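Long-range contact in glutamyl-tRNA(Gln) amidotransferase subunit B, mitochondrial (Saccharomyces cerevisiae, PDB 4N0H), which serves as the B subunit of a mitochondrial heterotrimeric amidotransferase, contributing a GatB/GatE-type catalytic domain: residues V42-I54 with I157-L169. Sequence-based numbering, arbitrary orientation.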
# COMPACT_ATOMS: atom_id res chain seq x y z
N VAL B 42 15.09 -27.02 15.43
CA VAL B 42 14.52 -28.35 15.23
C VAL B 42 13.27 -28.32 14.35
O VAL B 42 12.92 -29.32 13.73
CB VAL B 42 14.21 -29.07 16.56
CG1 VAL B 42 15.49 -29.25 17.38
CG2 VAL B 42 13.17 -28.32 17.36
N ASP B 43 12.61 -27.16 14.29
CA ASP B 43 11.39 -27.01 13.50
C ASP B 43 11.56 -27.36 12.03
O ASP B 43 12.60 -27.07 11.44
CB ASP B 43 10.88 -25.57 13.58
CG ASP B 43 10.34 -25.20 14.94
OD1 ASP B 43 10.11 -26.10 15.77
OD2 ASP B 43 10.16 -23.99 15.18
N ALA B 44 10.53 -27.96 11.44
CA ALA B 44 10.50 -28.16 10.00
C ALA B 44 10.41 -26.78 9.35
O ALA B 44 9.70 -25.91 9.85
CB ALA B 44 9.31 -29.02 9.60
N PRO B 45 11.13 -26.58 8.24
CA PRO B 45 11.17 -25.26 7.60
C PRO B 45 9.80 -24.86 7.05
O PRO B 45 9.05 -25.74 6.61
CB PRO B 45 12.15 -25.45 6.44
CG PRO B 45 12.89 -26.73 6.75
CD PRO B 45 11.94 -27.57 7.52
N ASN B 46 9.50 -23.57 7.08
CA ASN B 46 8.28 -23.03 6.48
C ASN B 46 7.02 -23.72 6.97
O ASN B 46 6.17 -24.15 6.19
CB ASN B 46 8.39 -23.08 4.95
CG ASN B 46 9.56 -22.26 4.44
OD1 ASN B 46 9.67 -21.07 4.75
ND2 ASN B 46 10.47 -22.89 3.70
N HIS B 47 6.93 -23.82 8.29
CA HIS B 47 5.85 -24.51 8.97
C HIS B 47 5.07 -23.49 9.80
O HIS B 47 3.84 -23.50 9.84
CB HIS B 47 6.44 -25.61 9.85
CG HIS B 47 5.45 -26.32 10.71
ND1 HIS B 47 4.54 -27.23 10.21
CD2 HIS B 47 5.23 -26.28 12.05
CE1 HIS B 47 3.81 -27.72 11.20
NE2 HIS B 47 4.21 -27.15 12.32
N HIS B 48 5.80 -22.59 10.43
CA HIS B 48 5.21 -21.50 11.20
C HIS B 48 5.06 -20.26 10.33
O HIS B 48 5.60 -19.19 10.65
CB HIS B 48 6.07 -21.17 12.42
CG HIS B 48 6.27 -22.33 13.35
ND1 HIS B 48 5.23 -22.95 13.99
CD2 HIS B 48 7.40 -22.97 13.74
CE1 HIS B 48 5.70 -23.93 14.75
NE2 HIS B 48 7.01 -23.96 14.61
N THR B 49 4.32 -20.39 9.23
CA THR B 49 4.21 -19.31 8.25
C THR B 49 2.78 -19.11 7.74
O THR B 49 2.19 -19.99 7.12
CB THR B 49 5.12 -19.57 7.03
OG1 THR B 49 4.84 -20.88 6.51
CG2 THR B 49 6.59 -19.50 7.42
N SER B 50 2.24 -17.92 7.99
CA SER B 50 0.92 -17.55 7.49
C SER B 50 0.98 -17.16 6.01
O SER B 50 2.06 -17.11 5.42
CB SER B 50 0.40 -16.36 8.29
OG SER B 50 1.33 -15.29 8.21
N TYR B 51 -0.18 -16.90 5.43
CA TYR B 51 -0.25 -16.35 4.08
C TYR B 51 0.57 -15.07 4.02
O TYR B 51 1.29 -14.83 3.04
CB TYR B 51 -1.70 -16.06 3.68
CG TYR B 51 -2.61 -17.27 3.66
CD1 TYR B 51 -2.14 -18.53 3.29
CD2 TYR B 51 -3.95 -17.16 4.01
CE1 TYR B 51 -2.98 -19.64 3.27
CE2 TYR B 51 -4.79 -18.25 4.00
CZ TYR B 51 -4.31 -19.49 3.63
OH TYR B 51 -5.17 -20.56 3.62
N TYR B 52 0.47 -14.24 5.06
CA TYR B 52 1.23 -12.99 5.10
C TYR B 52 2.74 -13.21 5.17
O TYR B 52 3.50 -12.50 4.52
CB TYR B 52 0.79 -12.11 6.28
CG TYR B 52 1.70 -10.91 6.48
CD1 TYR B 52 1.54 -9.76 5.72
CD2 TYR B 52 2.72 -10.95 7.42
CE1 TYR B 52 2.38 -8.67 5.89
CE2 TYR B 52 3.57 -9.87 7.59
CZ TYR B 52 3.39 -8.74 6.84
OH TYR B 52 4.23 -7.67 7.02
N ASP B 53 3.17 -14.19 5.96
CA ASP B 53 4.60 -14.47 6.12
C ASP B 53 5.24 -14.84 4.77
O ASP B 53 6.42 -14.56 4.54
CB ASP B 53 4.84 -15.59 7.13
CG ASP B 53 4.47 -15.20 8.55
OD1 ASP B 53 4.38 -13.99 8.84
OD2 ASP B 53 4.28 -16.11 9.38
N ILE B 54 4.46 -15.46 3.90
CA ILE B 54 4.95 -15.87 2.58
C ILE B 54 4.72 -14.74 1.57
O ILE B 54 5.05 -14.87 0.38
CB ILE B 54 4.30 -17.21 2.15
CG1 ILE B 54 4.38 -18.23 3.29
CG2 ILE B 54 4.96 -17.79 0.90
CD1 ILE B 54 5.81 -18.57 3.68
N ILE B 157 23.34 -23.49 -4.40
CA ILE B 157 21.96 -23.10 -4.16
C ILE B 157 21.78 -22.75 -2.69
O ILE B 157 22.37 -23.40 -1.82
CB ILE B 157 20.98 -24.22 -4.61
CG1 ILE B 157 20.09 -23.72 -5.75
CG2 ILE B 157 20.13 -24.72 -3.45
CD1 ILE B 157 19.12 -24.77 -6.27
N THR B 158 20.99 -21.72 -2.40
CA THR B 158 20.75 -21.34 -1.01
C THR B 158 19.32 -21.67 -0.58
O THR B 158 18.36 -21.38 -1.30
CB THR B 158 21.10 -19.87 -0.73
OG1 THR B 158 20.00 -19.22 -0.07
CG2 THR B 158 21.42 -19.13 -2.02
N LEU B 159 19.20 -22.30 0.58
CA LEU B 159 17.92 -22.75 1.11
C LEU B 159 17.33 -21.70 2.05
O LEU B 159 18.02 -21.19 2.92
CB LEU B 159 18.09 -24.07 1.87
CG LEU B 159 18.77 -25.23 1.12
CD1 LEU B 159 19.02 -26.39 2.05
CD2 LEU B 159 17.93 -25.66 -0.06
N VAL B 160 16.05 -21.40 1.86
CA VAL B 160 15.41 -20.34 2.64
C VAL B 160 14.27 -20.87 3.50
O VAL B 160 13.35 -21.52 3.00
CB VAL B 160 14.88 -19.22 1.71
CG1 VAL B 160 14.14 -18.16 2.53
CG2 VAL B 160 16.02 -18.59 0.93
N ASP B 161 14.35 -20.58 4.79
CA ASP B 161 13.31 -20.93 5.74
C ASP B 161 12.71 -19.64 6.29
O ASP B 161 13.41 -18.83 6.88
CB ASP B 161 13.91 -21.77 6.87
CG ASP B 161 12.89 -22.17 7.93
OD1 ASP B 161 13.31 -22.76 8.95
OD2 ASP B 161 11.68 -21.91 7.76
N LEU B 162 11.40 -19.46 6.10
CA LEU B 162 10.74 -18.22 6.50
C LEU B 162 10.06 -18.31 7.87
O LEU B 162 9.27 -17.44 8.23
CB LEU B 162 9.75 -17.76 5.42
CG LEU B 162 10.39 -17.41 4.06
CD1 LEU B 162 9.34 -17.03 3.01
CD2 LEU B 162 11.43 -16.29 4.22
N ASN B 163 10.36 -19.37 8.63
CA ASN B 163 9.83 -19.49 9.99
C ASN B 163 10.19 -18.26 10.83
O ASN B 163 9.40 -17.79 11.64
CB ASN B 163 10.36 -20.75 10.70
CG ASN B 163 9.58 -22.01 10.35
OD1 ASN B 163 8.48 -21.96 9.79
ND2 ASN B 163 10.15 -23.16 10.68
N ARG B 164 11.40 -17.73 10.61
CA ARG B 164 11.88 -16.61 11.41
C ARG B 164 11.47 -15.26 10.82
O ARG B 164 11.59 -14.22 11.47
CB ARG B 164 13.40 -16.68 11.57
CG ARG B 164 13.96 -15.75 12.65
CD ARG B 164 15.48 -15.71 12.62
NE ARG B 164 15.98 -14.95 11.47
CZ ARG B 164 17.26 -14.87 11.14
NH1 ARG B 164 17.64 -14.15 10.09
NH2 ARG B 164 18.18 -15.51 11.86
N SER B 165 10.99 -15.26 9.58
CA SER B 165 10.54 -14.03 8.96
C SER B 165 9.34 -13.50 9.73
O SER B 165 8.46 -14.27 10.09
CB SER B 165 10.17 -14.26 7.50
OG SER B 165 9.96 -13.02 6.83
N ASN B 166 9.34 -12.20 10.00
CA ASN B 166 8.24 -11.52 10.68
C ASN B 166 8.22 -11.73 12.21
O ASN B 166 7.28 -11.33 12.89
CB ASN B 166 6.90 -11.89 10.03
CG ASN B 166 5.77 -11.00 10.47
OD1 ASN B 166 5.95 -9.81 10.71
ND2 ASN B 166 4.58 -11.58 10.59
N VAL B 167 9.28 -12.35 12.73
CA VAL B 167 9.49 -12.42 14.18
C VAL B 167 9.78 -11.00 14.70
O VAL B 167 10.50 -10.25 14.05
CB VAL B 167 10.65 -13.38 14.52
CG1 VAL B 167 11.18 -13.17 15.95
CG2 VAL B 167 10.21 -14.84 14.31
N PRO B 168 9.21 -10.62 15.86
CA PRO B 168 9.42 -9.25 16.34
C PRO B 168 10.82 -9.04 16.90
O PRO B 168 11.34 -9.89 17.63
CB PRO B 168 8.39 -9.09 17.47
CG PRO B 168 7.54 -10.33 17.44
CD PRO B 168 8.34 -11.39 16.76
N LEU B 169 11.42 -7.90 16.56
CA LEU B 169 12.70 -7.48 17.12
C LEU B 169 12.55 -6.11 17.75
O LEU B 169 11.70 -5.32 17.34
CB LEU B 169 13.76 -7.38 16.01
CG LEU B 169 14.06 -8.60 15.14
CD1 LEU B 169 15.02 -8.24 14.02
CD2 LEU B 169 14.65 -9.68 16.00
O HOH W 1 7.60 -12.63 6.39
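N163 grips residues 44-48 of the loop through its side-chain amide, a clear case of one asparagine satisfying three backbone groups of a segment without regular structure. Its CB carries CG anti to the backbone carbonyl carbon (chi1 -82°), which directs the amide at residues 44-48. N163 CG then lies 3.6 Å from N46 N, and beyond it the two polar tips part. OD1 takes two backbone donors: H47 N, in the carbonyl plane on a lone pair, and H48 N, 2.8 Å from N163 OD1 and above that plane. N163 ND2 donates to A44 O at 2.9 Å, nearly in its own amide plane. D161 works alongside: its OD2 accepts N163 N, forming an Asx turn that begins at D161, and on the opposite face of the carboxylate N46 N (2.8 Å from D161 OD2). N46 replies with its own amide, N46 OD1 taking L162 N at 2.7 Å and ND2 reaching V160 O; ND2 also donates to A147 O of subunit F, whose strand extends the sheet through 157-160. Farther along, N166 ND2 meets D53 OD1 at 3.0 Å and lies at the edge of the Y52 ring, while D53 OD2 is salt-bridged to K29 and hydrogen-bonded to S34, and Q142 binds N166 OD1.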